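Local coordinates for TIR protein (Paracoccus denitrificans PD1222, PDB 3H16) that belongs to the bacterial TIR-domain proteins, whose flavodoxin-like domain sets a parallel beta sheet between layers of helices, at residues D22-H27 against D53-R58. Residues are numbered along the deposited sequence; the frame is centred on the assembly and turned at random.
Sequences DIFISH and DDFSLR
One face of the Phe55 ring receives Phe24, whose CB sits 4.2 Å from the ring centroid, close to the ring normal. The two rings lie obliquely, centroids 5.2 Å apart and planes at 33°. Phenylalanine suits this buried place because its flat apolar ring offers CB a broad face for a CH-pi contact; helix 63-73 covers this side, with Leu71 on Phe24 and Ser66 on Phe55. Over one face of the His27 imidazole lies Ser56 CA, 3.9 Å from the centroid, while ND1 at the ring edge donates a nearly straight bond to Ile25 O (2.8 Å), the acceptor almost in the ring plane. That bond fixes the ring's rotation; with chi1 65°, CG between backbone N and carbonyl carbon, histidine turns its ND1 edge to Ile25 and one face to Ser56. Ser26, small and polar, holds through OG a water that also donates to Phe55 O (2.9 Å). Leu57 brings CD1 against Ser26 OG and packs on Leu63, while its N donates to His27 O (2.8 Å). The bond belongs to the parallel bridge of His27 with Ser56, which joins strands 21-28 and 50-57 at their C-terminal ends, closing the beta-alpha-beta crossover through helix 32-45 that begins the flavodoxin-like TIR fold.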
loop_
_atom_site.group_PDB
_atom_site.type_symbol
_atom_site.label_atom_id
_atom_site.label_comp_id
_atom_site.label_asym_id
_atom_site.label_seq_id
_atom_site.Cartn_x
_atom_site.Cartn_y
_atom_site.Cartn_z
ATOM N N ASP B 22 -19.510 4.461 0.127
ATOM C CA ASP B 22 -18.214 3.953 -0.277
ATOM C C ASP B 22 -17.263 4.098 0.899
ATOM O O ASP B 22 -16.512 3.176 1.235
ATOM C CB ASP B 22 -17.646 4.744 -1.462
ATOM C CG ASP B 22 -18.358 4.449 -2.785
ATOM O OD1 ASP B 22 -18.397 3.275 -3.219
ATOM O OD2 ASP B 22 -18.863 5.410 -3.402
ATOM N N ILE B 23 -17.342 5.254 1.549
ATOM C CA ILE B 23 -16.445 5.580 2.638
ATOM C C ILE B 23 -17.058 6.354 3.784
ATOM O O ILE B 23 -17.826 7.301 3.571
ATOM C CB ILE B 23 -15.290 6.458 2.111
ATOM C CG1 ILE B 23 -14.545 5.727 0.992
ATOM C CG2 ILE B 23 -14.355 6.850 3.250
ATOM C CD1 ILE B 23 -13.428 6.528 0.384
ATOM N N PHE B 24 -16.715 5.955 5.007
ATOM C CA PHE B 24 -17.155 6.695 6.184
ATOM C C PHE B 24 -15.850 7.196 6.786
ATOM O O PHE B 24 -14.841 6.506 6.705
ATOM C CB PHE B 24 -17.916 5.814 7.177
ATOM C CG PHE B 24 -17.071 4.807 7.894
ATOM C CD1 PHE B 24 -16.900 3.530 7.378
ATOM C CD2 PHE B 24 -16.522 5.104 9.137
ATOM C CE1 PHE B 24 -16.210 2.551 8.094
ATOM C CE2 PHE B 24 -15.826 4.132 9.863
ATOM C CZ PHE B 24 -15.672 2.849 9.342
ATOM N N ILE B 25 -15.855 8.399 7.353
ATOM C CA ILE B 25 -14.637 8.975 7.936
ATOM C C ILE B 25 -14.658 9.142 9.462
ATOM O O ILE B 25 -15.225 10.111 9.978
ATOM C CB ILE B 25 -14.334 10.362 7.333
ATOM C CG1 ILE B 25 -14.375 10.297 5.813
ATOM C CG2 ILE B 25 -12.969 10.835 7.794
ATOM C CD1 ILE B 25 -14.094 11.620 5.141
ATOM N N SER B 26 -14.037 8.203 10.174
ATOM C CA SER B 26 -13.957 8.261 11.635
ATOM C C SER B 26 -12.982 9.387 12.000
ATOM O O SER B 26 -11.893 9.487 11.425
ATOM C CB SER B 26 -13.445 6.929 12.187
ATOM O OG SER B 26 -13.408 6.939 13.602
ATOM N N HIS B 27 -13.360 10.227 12.957
ATOM C CA HIS B 27 -12.519 11.352 13.335
ATOM C C HIS B 27 -12.965 11.954 14.661
ATOM O O HIS B 27 -14.113 11.772 15.084
ATOM C CB HIS B 27 -12.629 12.447 12.276
ATOM C CG HIS B 27 -13.999 13.054 12.188
ATOM N ND1 HIS B 27 -15.057 12.420 11.572
ATOM C CD2 HIS B 27 -14.500 14.201 12.707
ATOM C CE1 HIS B 27 -16.148 13.151 11.713
ATOM N NE2 HIS B 27 -15.837 14.237 12.398
ATOM N N ASP B 53 -20.853 12.649 9.161
ATOM C CA ASP B 53 -21.494 13.486 10.157
ATOM C C ASP B 53 -21.788 12.766 11.475
ATOM O O ASP B 53 -21.609 13.340 12.550
ATOM C CB ASP B 53 -22.774 14.081 9.593
ATOM C CG ASP B 53 -23.358 15.130 10.500
ATOM O OD1 ASP B 53 -22.658 16.130 10.767
ATOM O OD2 ASP B 53 -24.513 14.952 10.953
ATOM N N ASP B 54 -22.238 11.514 11.397
ATOM C CA ASP B 54 -22.540 10.741 12.599
ATOM C C ASP B 54 -21.351 9.887 12.987
ATOM O O ASP B 54 -21.511 8.772 13.493
ATOM C CB ASP B 54 -23.755 9.831 12.378
ATOM C CG ASP B 54 -25.086 10.558 12.561
ATOM O OD1 ASP B 54 -26.125 9.870 12.558
ATOM O OD2 ASP B 54 -25.101 11.803 12.706
ATOM N N PHE B 55 -20.156 10.411 12.746
ATOM C CA PHE B 55 -18.944 9.682 13.061
ATOM C C PHE B 55 -17.916 10.518 13.809
ATOM O O PHE B 55 -16.745 10.133 13.901
ATOM C CB PHE B 55 -18.342 9.111 11.782
ATOM C CG PHE B 55 -19.169 8.019 11.168
ATOM C CD1 PHE B 55 -19.135 6.728 11.687
ATOM C CD2 PHE B 55 -20.004 8.283 10.084
ATOM C CE1 PHE B 55 -19.920 5.714 11.139
ATOM C CE2 PHE B 55 -20.800 7.271 9.526
ATOM C CZ PHE B 55 -20.755 5.989 10.056
ATOM N N SER B 56 -18.354 11.658 14.342
ATOM C CA SER B 56 -17.472 12.518 15.128
ATOM C C SER B 56 -17.344 11.827 16.478
ATOM O O SER B 56 -18.320 11.289 16.997
ATOM C CB SER B 56 -18.089 13.893 15.325
ATOM O OG SER B 56 -18.472 14.441 14.084
ATOM N N LEU B 57 -16.150 11.835 17.050
ATOM C CA LEU B 57 -15.956 11.179 18.327
ATOM C C LEU B 57 -15.633 12.131 19.483
ATOM O O LEU B 57 -15.022 13.192 19.295
ATOM C CB LEU B 57 -14.870 10.117 18.172
ATOM C CG LEU B 57 -15.240 9.058 17.117
ATOM C CD1 LEU B 57 -14.026 8.214 16.774
ATOM C CD2 LEU B 57 -16.376 8.184 17.635
ATOM N N ARG B 58 -16.068 11.731 20.676
ATOM C CA ARG B 58 -15.859 12.481 21.913
ATOM C C ARG B 58 -15.399 11.497 22.996
ATOM O O ARG B 58 -15.763 10.320 22.961
ATOM C CB ARG B 58 -17.160 13.164 22.328
ATOM C CG ARG B 58 -17.737 14.049 21.232
ATOM C CD ARG B 58 -19.072 14.651 21.628
ATOM N NE ARG B 58 -20.081 13.633 21.892
ATOM C CZ ARG B 58 -21.321 13.905 22.285
ATOM N NH1 ARG B 58 -21.705 15.165 22.457
ATOM N NH2 ARG B 58 -22.181 12.917 22.502
HETATM O O HOH W 1 -15.830 7.418 14.126
#